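Local atomic coordinates of AlyQ (Persicobacter sp. CCB-QB2, PDB entry 7D2A), a protein that binds uronic acid sugars of alginate through a family 32 carbohydrate-binding module, here holding a 4,5-unsaturated uronic acid residue in its pocket. Residues D20-E25 / R35-G40; I45-G50 / I111-F116; G50-V55 / A105-Y110. One frame throughout, in Å; residues are numbered along the deposited sequence. Where two conformers were deposited one is given.

Contact 1: residues D20-E25 / R35-G40; sequences DGNLPE and RWSANG. With MAW (4-deoxy-alpha-L-erythro-hex-4-enopyranuronic acid), chain B.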
loop_
_atom_site.group_PDB
_atom_site.type_symbol
_atom_site.label_atom_id
_atom_site.label_comp_id
_atom_site.label_asym_id
_atom_site.label_seq_id
_atom_site.Cartn_x
_atom_site.Cartn_y
_atom_site.Cartn_z
ATOM N N ASP A 20 -7.076 -6.395 -12.014
ATOM C CA ASP A 20 -8.019 -6.371 -13.158
ATOM C C ASP A 20 -7.326 -5.899 -14.424
ATOM O O ASP A 20 -8.051 -5.510 -15.343
ATOM C CB ASP A 20 -9.163 -5.436 -12.826
ATOM C CG ASP A 20 -8.826 -3.972 -12.933
ATOM O OD1 ASP A 20 -7.636 -3.659 -12.832
ATOM O OD2 ASP A 20 -9.787 -3.155 -13.089
ATOM N N GLY A 21 -6.012 -6.001 -14.528
ATOM C CA GLY A 21 -5.247 -5.525 -15.678
ATOM C C GLY A 21 -4.483 -4.273 -15.322
ATOM O O GLY A 21 -3.515 -3.968 -16.011
ATOM N N ASN A 22 -4.910 -3.606 -14.230
ATOM C CA ASN A 22 -4.187 -2.485 -13.581
ATOM C C ASN A 22 -3.197 -3.156 -12.630
ATOM O O ASN A 22 -3.592 -3.593 -11.595
ATOM C CB ASN A 22 -5.128 -1.486 -12.924
ATOM C CG ASN A 22 -5.933 -0.771 -13.987
ATOM O OD1 ASN A 22 -5.423 0.097 -14.697
ATOM N ND2 ASN A 22 -7.203 -1.124 -14.070
ATOM N N LEU A 23 -1.974 -3.343 -13.083
ATOM C CA LEU A 23 -1.016 -4.286 -12.475
ATOM C C LEU A 23 -0.504 -3.772 -11.128
ATOM O O LEU A 23 -0.197 -2.606 -10.975
ATOM C CB LEU A 23 0.161 -4.532 -13.421
ATOM C CG LEU A 23 -0.205 -5.294 -14.679
ATOM C CD1 LEU A 23 1.037 -5.347 -15.545
ATOM C CD2 LEU A 23 -0.736 -6.636 -14.300
ATOM N N PRO A 24 -0.065 -4.711 -10.268
ATOM C CA PRO A 24 0.567 -4.351 -8.993
ATOM C C PRO A 24 1.740 -3.382 -9.130
ATOM O O PRO A 24 1.869 -2.396 -8.370
ATOM C CB PRO A 24 0.934 -5.723 -8.446
ATOM C CG PRO A 24 -0.175 -6.608 -8.911
ATOM C CD PRO A 24 -0.356 -6.154 -10.330
ATOM N N GLU A 25 2.580 -3.627 -10.133
ATOM C CA GLU A 25 3.813 -2.840 -10.389
ATOM C C GLU A 25 3.483 -1.405 -10.787
ATOM O O GLU A 25 4.366 -0.585 -10.722
ATOM C CB GLU A 25 4.660 -3.492 -11.487
ATOM C CG GLU A 25 4.217 -3.182 -12.907
ATOM C CD GLU A 25 4.929 -4.000 -13.982
ATOM O OE1 GLU A 25 6.199 -4.143 -13.932
ATOM O OE2 GLU A 25 4.232 -4.549 -14.795
ATOM N N ARG A 35 -2.357 2.770 -11.889
ATOM C CA ARG A 35 -2.828 2.213 -10.612
ATOM C C ARG A 35 -2.746 0.692 -10.622
ATOM O O ARG A 35 -2.731 0.049 -11.693
ATOM C CB ARG A 35 -4.281 2.596 -10.318
ATOM C CG ARG A 35 -5.295 1.980 -11.260
ATOM C CD ARG A 35 -6.673 2.553 -11.056
ATOM N NE ARG A 35 -7.670 1.917 -11.903
ATOM C CZ ARG A 35 -8.069 2.374 -13.096
ATOM N NH1 ARG A 35 -7.540 3.477 -13.629
ATOM N NH2 ARG A 35 -9.033 1.740 -13.747
ATOM N N TRP A 36 -2.774 0.128 -9.412
ATOM C CA TRP A 36 -3.216 -1.266 -9.205
ATOM C C TRP A 36 -4.679 -1.226 -8.785
ATOM O O TRP A 36 -5.043 -0.363 -7.932
ATOM C CB TRP A 36 -2.392 -1.876 -8.065
ATOM C CG TRP A 36 -2.992 -3.130 -7.509
ATOM C CD1 TRP A 36 -3.113 -4.328 -8.118
ATOM C CD2 TRP A 36 -3.568 -3.296 -6.205
ATOM N NE1 TRP A 36 -3.707 -5.253 -7.311
ATOM C CE2 TRP A 36 -3.997 -4.642 -6.115
ATOM C CE3 TRP A 36 -3.743 -2.458 -5.101
ATOM C CZ2 TRP A 36 -4.571 -5.179 -4.949
ATOM C CZ3 TRP A 36 -4.372 -2.960 -3.985
ATOM C CH2 TRP A 36 -4.747 -4.319 -3.893
ATOM N N SER A 37 -5.508 -2.099 -9.340
ATOM C CA SER A 37 -6.915 -2.236 -8.933
ATOM C C SER A 37 -7.215 -3.703 -8.683
ATOM O O SER A 37 -6.930 -4.534 -9.556
ATOM C CB SER A 37 -7.866 -1.654 -9.938
ATOM O OG SER A 37 -7.714 -0.250 -10.107
ATOM N N ALA A 38 -7.938 -3.953 -7.617
ATOM C CA ALA A 38 -8.513 -5.279 -7.316
ATOM C C ALA A 38 -9.819 -5.053 -6.589
ATOM O O ALA A 38 -9.880 -4.270 -5.634
ATOM C CB ALA A 38 -7.535 -6.125 -6.518
ATOM N N ASN A 39 -10.825 -5.827 -6.968
ATOM C CA ASN A 39 -12.185 -5.604 -6.474
ATOM C C ASN A 39 -12.445 -6.509 -5.277
ATOM O O ASN A 39 -12.128 -7.725 -5.357
ATOM C CB ASN A 39 -13.218 -5.830 -7.570
ATOM C CG ASN A 39 -14.582 -5.311 -7.172
ATOM O OD1 ASN A 39 -14.747 -4.445 -6.308
ATOM N ND2 ASN A 39 -15.589 -5.884 -7.809
ATOM N N GLY A 40 -12.989 -5.914 -4.221
ATOM C CA GLY A 40 -13.507 -6.665 -3.075
ATOM C C GLY A 40 -12.737 -6.442 -1.802
ATOM O O GLY A 40 -11.498 -6.292 -1.804
HETATM C C1 MAW B . -13.681 0.062 -11.759
HETATM C C2 MAW B . -12.539 -0.146 -12.671
HETATM O O2 MAW B . -12.185 1.034 -13.447
HETATM C C3 MAW B . -11.349 -0.590 -11.778
HETATM O O3 MAW B . -10.123 -0.514 -12.482
HETATM C C4 MAW B . -11.306 0.296 -10.523
HETATM C C5 MAW B . -12.250 1.149 -10.206
HETATM O O5 MAW B . -13.455 1.267 -11.010
HETATM C C6 MAW B . -12.244 1.985 -9.041
HETATM O O6A MAW B . -13.265 2.718 -8.842
HETATM O O6B MAW B . -11.270 1.957 -8.197
HETATM O O HOH W 1 -3.509 1.969 -14.509
#

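Contact 2: residues I45-G50 / I111-F116; sequences ITFDLG and IRITGF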
loop_
_atom_site.group_PDB
_atom_site.type_symbol
_atom_site.label_atom_id
_atom_site.label_comp_id
_atom_site.label_asym_id
_atom_site.label_seq_id
_atom_site.Cartn_x
_atom_site.Cartn_y
_atom_site.Cartn_z
ATOM N N ILE A 45 -2.003 -6.168 -1.620
ATOM C CA ILE A 45 -0.813 -5.953 -2.454
ATOM C C ILE A 45 0.411 -6.008 -1.549
ATOM O O ILE A 45 0.373 -5.427 -0.430
ATOM C CB ILE A 45 -0.914 -4.638 -3.242
ATOM C CG1 ILE A 45 0.275 -4.451 -4.171
ATOM C CG2 ILE A 45 -1.212 -3.409 -2.335
ATOM C CD1 ILE A 45 -0.005 -3.376 -5.234
ATOM N N THR A 46 1.427 -6.701 -1.957
ATOM C CA THR A 46 2.606 -6.995 -1.119
ATOM C C THR A 46 3.859 -6.465 -1.781
ATOM O O THR A 46 4.197 -6.878 -2.921
ATOM C CB THR A 46 2.751 -8.493 -0.811
ATOM O OG1 THR A 46 1.471 -8.973 -0.380
ATOM C CG2 THR A 46 3.800 -8.701 0.262
ATOM N N PHE A 47 4.585 -5.606 -1.081
ATOM C CA PHE A 47 5.822 -4.943 -1.525
ATOM C C PHE A 47 7.009 -5.631 -0.898
ATOM O O PHE A 47 6.984 -5.890 0.316
ATOM C CB PHE A 47 5.803 -3.475 -1.116
ATOM C CG PHE A 47 4.589 -2.806 -1.646
ATOM C CD1 PHE A 47 4.544 -2.339 -2.959
ATOM C CD2 PHE A 47 3.444 -2.725 -0.889
ATOM C CE1 PHE A 47 3.367 -1.796 -3.442
ATOM C CE2 PHE A 47 2.270 -2.174 -1.391
ATOM C CZ PHE A 47 2.245 -1.740 -2.677
ATOM N N ASP A 48 8.021 -5.950 -1.705
ATOM C CA ASP A 48 9.241 -6.649 -1.265
ATOM C C ASP A 48 10.394 -5.639 -1.280
ATOM O O ASP A 48 10.706 -5.125 -2.376
ATOM C CB ASP A 48 9.491 -7.829 -2.189
ATOM C CG ASP A 48 10.655 -8.709 -1.820
ATOM O OD1 ASP A 48 11.361 -8.422 -0.820
ATOM O OD2 ASP A 48 10.791 -9.723 -2.518
ATOM N N LEU A 49 11.081 -5.495 -0.145
ATOM C CA LEU A 49 12.256 -4.605 -0.064
ATOM C C LEU A 49 13.532 -5.347 -0.445
ATOM O O LEU A 49 14.622 -4.657 -0.522
ATOM C CB LEU A 49 12.382 -3.996 1.327
ATOM C CG LEU A 49 11.179 -3.192 1.811
ATOM C CD1 LEU A 49 11.463 -2.568 3.188
ATOM C CD2 LEU A 49 10.759 -2.112 0.816
ATOM N N GLY A 50 13.452 -6.679 -0.568
ATOM C CA GLY A 50 14.603 -7.499 -1.011
ATOM C C GLY A 50 15.363 -8.054 0.185
ATOM O O GLY A 50 15.980 -9.098 0.061
ATOM N N ILE A 111 5.950 -5.669 3.091
ATOM C CA ILE A 111 4.887 -4.741 3.520
ATOM C C ILE A 111 3.668 -5.040 2.681
ATOM O O ILE A 111 3.780 -5.022 1.448
ATOM C CB ILE A 111 5.319 -3.277 3.352
ATOM C CG1 ILE A 111 6.477 -2.866 4.261
ATOM C CG2 ILE A 111 4.112 -2.403 3.610
ATOM C CD1 ILE A 111 7.835 -3.344 3.946
ATOM N N ARG A 112 2.570 -5.377 3.337
ATOM C CA ARG A 112 1.325 -5.704 2.637
ATOM C C ARG A 112 0.275 -4.667 2.978
ATOM O O ARG A 112 0.013 -4.426 4.174
ATOM C CB ARG A 112 0.851 -7.098 3.057
ATOM C CG ARG A 112 -0.485 -7.509 2.451
ATOM C CD ARG A 112 -0.744 -8.963 2.760
ATOM N NE ARG A 112 0.102 -9.833 2.001
ATOM C CZ ARG A 112 0.092 -11.165 2.079
ATOM N NH1 ARG A 112 -0.724 -11.766 2.931
ATOM N NH2 ARG A 112 0.929 -11.871 1.326
ATOM N N ILE A 113 -0.411 -4.115 1.974
ATOM C CA ILE A 113 -1.596 -3.278 2.158
ATOM C C ILE A 113 -2.815 -4.111 1.827
ATOM O O ILE A 113 -2.891 -4.583 0.719
ATOM C CB ILE A 113 -1.552 -1.985 1.315
ATOM C CG1 ILE A 113 -0.326 -1.156 1.691
ATOM C CG2 ILE A 113 -2.858 -1.266 1.457
ATOM C CD1 ILE A 113 -0.147 0.071 0.840
ATOM N N THR A 114 -3.709 -4.260 2.790
ATOM C CA THR A 114 -4.992 -4.963 2.602
ATOM C C THR A 114 -6.067 -3.902 2.494
ATOM O O THR A 114 -6.123 -3.008 3.321
ATOM C CB THR A 114 -5.275 -5.971 3.727
ATOM O OG1 THR A 114 -4.226 -6.927 3.803
ATOM C CG2 THR A 114 -6.594 -6.652 3.477
ATOM N N GLY A 115 -6.880 -3.970 1.427
ATOM C CA GLY A 115 -7.955 -3.006 1.225
ATOM C C GLY A 115 -9.315 -3.559 1.552
ATOM O O GLY A 115 -9.522 -4.797 1.312
ATOM N N PHE A 116 -10.199 -2.667 2.008
ATOM C CA PHE A 116 -11.572 -3.028 2.462
ATOM C C PHE A 116 -12.605 -2.316 1.620
ATOM O O PHE A 116 -13.726 -2.084 2.099
ATOM C CB PHE A 116 -11.722 -2.791 3.960
ATOM C CG PHE A 116 -10.702 -3.581 4.724
ATOM C CD1 PHE A 116 -10.753 -4.957 4.705
ATOM C CD2 PHE A 116 -9.675 -2.957 5.404
ATOM C CE1 PHE A 116 -9.791 -5.708 5.361
ATOM C CE2 PHE A 116 -8.713 -3.707 6.060
ATOM C CZ PHE A 116 -8.772 -5.089 6.030
#

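Contact 3: residues G50-V55 / A105-Y110; sequences GSAKTV and ATTARY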
loop_
_atom_site.group_PDB
_atom_site.type_symbol
_atom_site.label_atom_id
_atom_site.label_comp_id
_atom_site.label_asym_id
_atom_site.label_seq_id
_atom_site.Cartn_x
_atom_site.Cartn_y
_atom_site.Cartn_z
ATOM N N GLY A 50 13.452 -6.679 -0.568
ATOM C CA GLY A 50 14.603 -7.499 -1.011
ATOM C C GLY A 50 15.363 -8.054 0.185
ATOM O O GLY A 50 15.980 -9.098 0.061
ATOM N N SER A 51 15.314 -7.389 1.329
ATOM C CA SER A 51 15.953 -7.853 2.571
ATOM C C SER A 51 15.281 -7.082 3.698
ATOM O O SER A 51 14.491 -6.182 3.401
ATOM C CB SER A 51 17.441 -7.618 2.552
ATOM O OG SER A 51 17.725 -6.247 2.375
ATOM N N ALA A 52 15.533 -7.470 4.932
ATOM C CA ALA A 52 14.842 -6.876 6.088
ATOM C C ALA A 52 15.421 -5.489 6.374
ATOM O O ALA A 52 16.662 -5.358 6.546
ATOM C CB ALA A 52 15.008 -7.769 7.293
ATOM N N LYS A 53 14.552 -4.478 6.493
ATOM C CA LYS A 53 14.960 -3.087 6.718
ATOM C C LYS A 53 14.157 -2.533 7.885
ATOM O O LYS A 53 13.056 -3.032 8.137
ATOM C CB LYS A 53 14.630 -2.203 5.512
ATOM C CG LYS A 53 15.099 -2.744 4.175
ATOM C CD LYS A 53 16.524 -2.506 4.024
ATOM C CE LYS A 53 17.008 -2.832 2.631
ATOM N NZ LYS A 53 18.481 -2.932 2.655
ATOM N N THR A 54 14.672 -1.506 8.525
ATOM C CA THR A 54 13.897 -0.748 9.546
ATOM C C THR A 54 12.884 0.151 8.852
ATOM O O THR A 54 13.257 0.927 8.032
ATOM C CB THR A 54 14.792 0.062 10.463
ATOM O OG1 THR A 54 15.710 -0.856 11.076
ATOM C CG2 THR A 54 13.972 0.765 11.514
ATOM N N VAL A 55 11.612 -0.048 9.121
ATOM C CA VAL A 55 10.526 0.678 8.456
ATOM C C VAL A 55 9.665 1.347 9.516
ATOM O O VAL A 55 9.321 0.664 10.499
ATOM C CB VAL A 55 9.696 -0.280 7.592
ATOM C CG1 VAL A 55 8.540 0.392 6.960
ATOM C CG2 VAL A 55 10.502 -1.001 6.508
ATOM N N ALA A 105 8.719 2.085 14.741
ATOM C CA ALA A 105 9.693 1.496 13.827
ATOM C C ALA A 105 9.844 0.006 14.091
ATOM O O ALA A 105 9.863 -0.409 15.290
ATOM C CB ALA A 105 11.034 2.154 13.960
ATOM N N THR A 106 9.928 -0.795 13.042
ATOM C CA THR A 106 10.122 -2.247 13.192
ATOM C C THR A 106 10.838 -2.790 11.949
ATOM O O THR A 106 11.013 -2.049 11.017
ATOM C CB THR A 106 8.767 -2.910 13.438
ATOM O OG1 THR A 106 9.059 -4.257 13.836
ATOM C CG2 THR A 106 7.846 -2.802 12.240
ATOM N N THR A 107 11.177 -4.041 11.934
ATOM C CA THR A 107 12.001 -4.613 10.853
ATOM C C THR A 107 11.047 -5.322 9.924
ATOM O O THR A 107 10.139 -6.035 10.410
ATOM C CB THR A 107 13.093 -5.545 11.397
ATOM O OG1 THR A 107 13.933 -4.681 12.146
ATOM C CG2 THR A 107 13.868 -6.219 10.298
ATOM N N ALA A 108 11.251 -5.233 8.617
ATOM C CA ALA A 108 10.388 -5.928 7.645
ATOM C C ALA A 108 11.131 -6.041 6.323
ATOM O O ALA A 108 11.808 -5.077 5.920
ATOM C CB ALA A 108 9.056 -5.239 7.401
ATOM N N ARG A 109 10.954 -7.164 5.669
ATOM C CA ARG A 109 11.283 -7.315 4.240
ATOM C C ARG A 109 10.014 -7.058 3.440
ATOM O O ARG A 109 10.125 -6.489 2.334
ATOM C CB ARG A 109 11.872 -8.695 3.936
ATOM C CG ARG A 109 11.948 -8.955 2.441
ATOM C CD ARG A 109 12.702 -10.207 2.074
ATOM N NE ARG A 109 12.645 -10.380 0.634
ATOM C CZ ARG A 109 13.279 -11.328 -0.046
ATOM N NH1 ARG A 109 14.032 -12.224 0.578
ATOM N NH2 ARG A 109 13.093 -11.412 -1.350
ATOM N N TYR A 110 8.844 -7.502 3.935
ATOM C CA TYR A 110 7.570 -7.446 3.172
ATOM C C TYR A 110 6.625 -6.495 3.885
ATOM O O TYR A 110 6.465 -6.559 5.142
ATOM C CB TYR A 110 6.940 -8.835 3.056
ATOM C CG TYR A 110 7.770 -9.815 2.281
ATOM C CD1 TYR A 110 7.748 -9.872 0.904
ATOM C CD2 TYR A 110 8.623 -10.688 2.935
ATOM C CE1 TYR A 110 8.568 -10.720 0.190
ATOM C CE2 TYR A 110 9.416 -11.584 2.244
ATOM C CZ TYR A 110 9.370 -11.624 0.867
ATOM O OH TYR A 110 10.150 -12.502 0.163
HETATM O O HOH W 2 16.027 -3.609 10.813
#

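Contact 1: residues D20-E25 / R35-G40
Asn-22 lays its side-chain amide over the guanidinium of Arg-35, the two planes stacked 30° apart, beside a hydroxyl of the bound sugar that Asp-20 and Arg-35 share. MAW O3 donates to Asp-20 OD2 at 2.7 Å and accepts from Arg-35 NH2 at 2.8 Å, the latter bond almost straight at 175°. An acid and a base suit this place because a hydroxyl can serve both at once. The other carboxylate oxygen, Asp-20 OD1, is gripped by two donors from one face of its plane: the backbone N of Asn-22, which closes an Asx turn, and Asn-22 ND2 at 2.9 Å. That second bond helps to hold the amide in its stack. Arg-35 NE gives its hydrogen to Ser-37 OG at 2.8 Å, which restrains the arginine head from its edge; Ser-37 OG is also hydrogen-bonded to Ser-125 OG. Water 1 links Asn-22 OD1 to Arg-35 N. Between the backbones, Asp-20 N binds Ser-37 O at 3.1 Å, and a weak bond runs from Ser-37 N to Asn-22 O. Farther from the sugar, Pro-24 CG lies 3.8 Å from CD1 of the buried Trp-36, whose NE1 is taken by Ala-18. Ser-125, Arg-68 and Asn-121 also bind the sugar and, with Tyr-63 and Trp-123, line a uronic-acid pocket formed by loop and strand residues at one end of the F5/8 type C beta-sandwich.

Contact 2: residues I45-G50 / I111-F116
Arg-112 reaches across to Thr-46 on one face of the sheet, and its bent chain brings the guanidinium edge-on to the threonine hydroxyl. Arg-112 NE donates to Thr-46 OG1 at 2.9 Å, close to the guanidinium plane, while Arg-112 NH2 adds a weak second bond to the same oxygen. The bend at chi3 (-72°) turns the edge of the head toward Thr-46, and Tyr-44 adds a cation-pi contact. A threonine suits a strand here, being beta-branched yet able to offer an oxygen to the arginine. The backbones beneath are antiparallel, with Ile-45 opposite Ile-113 and Phe-47 opposite Ile-111 as hydrogen-bonded pairs; the bond from Phe-47 N to Ile-111 O is short and nearly straight, 2.7 Å and 177°. These are neighbouring strands in the five-stranded sheet of the F5/8 type C beta-sandwich, and their other face looks into its core, a buried layer that branched and aromatic hydrocarbon suits. There Ile-45 and Ile-113 lie side by side, CG2 of the former 3.9 Å from CB of the latter. Leu-49 comes in aslant at the strand end, its CD1 3.8 Å from CD1 of Ile-111. The Phe-47 ring leans obliquely on Ile-113, CE2 to CD1 4.0 Å, with its edge beside Ile-111 O. From strand 123-133, Val-129 and Ile-131 pack on Phe-47, and Ile-126 on Ile-113.

Contact 3: residues G50-V55 / A105-Y110
Val-55 and Thr-106 form a hydrogen-bonded pair in an antiparallel arm of the sheet that holds strands 52-62 and 123-133, the partner of the five-stranded one in this F5/8 type C beta-sandwich. The bond from Val-55 N to Thr-106 O is 2.8 Å and runs nearly straight, at 176°. The next such pair is less regular: Lys-53 N reaches Ala-108 O at 2.9 Å from well above the carbonyl plane, close to where the chain of 105-110 turns its corner. The tight part is this bonded backbone together with the buried Val-55 and Ala-108. Branched valine packs on Leu-49 and Ile-131, and the small alanine lies against Leu-76.

The face with Thr-54 and Thr-107 is the solvent side. Their hydroxyls stand too far apart to bond directly, OG1 to OG1 4.4 Å, and water 2 bridges them, at 2.8 Å from Thr-54 OG1 and 2.7 Å from Thr-107 OG1. Threonine serves here because its hydroxyl can take up water while its methyl packs: Thr-107 CG2 meets the CB of Ala-52 at 3.6 Å, the one close touch on this side.

At the corner the chain carries one extra residue opposite Gly-77, Arg-109 and Tyr-110 together making a classic beta bulge. The arginine chain is extended, with CG anti to the backbone N (chi1 168°), and runs along Gly-50 and Ser-51 to a salt bridge with Asp-48. Gly-50, with its positive phi of 95°, makes the turn beside it, and its carbonyl O sits over the centre of the Arg-109 guanidinium, 3.5 Å from CZ.

How the contacts relate
Contact 2 is the buried one, joining two strands of the five-stranded sheet; contact 3 is at the surface, and contact 1 is partly buried at the sugar site. Contacts 1 and 3 both reach the opposing sheet but lie on opposite sides of the chain's centre, about 24 Å apart between centres. Contact 2 touches each of them: Trp-36 and Pro-24 pack on Ile-45, while Asp-48 packs on Tyr-110 and Leu-49 on Ala-108. Corners at Gly-50 and at Arg-109 join the strand pairs of contacts 2 and 3. Charged and amide groups gather at the ligand, hydrocarbon fills the inward face of contact 2, and polar groups occupy its other face and the solvent side and charged corner of contact 3.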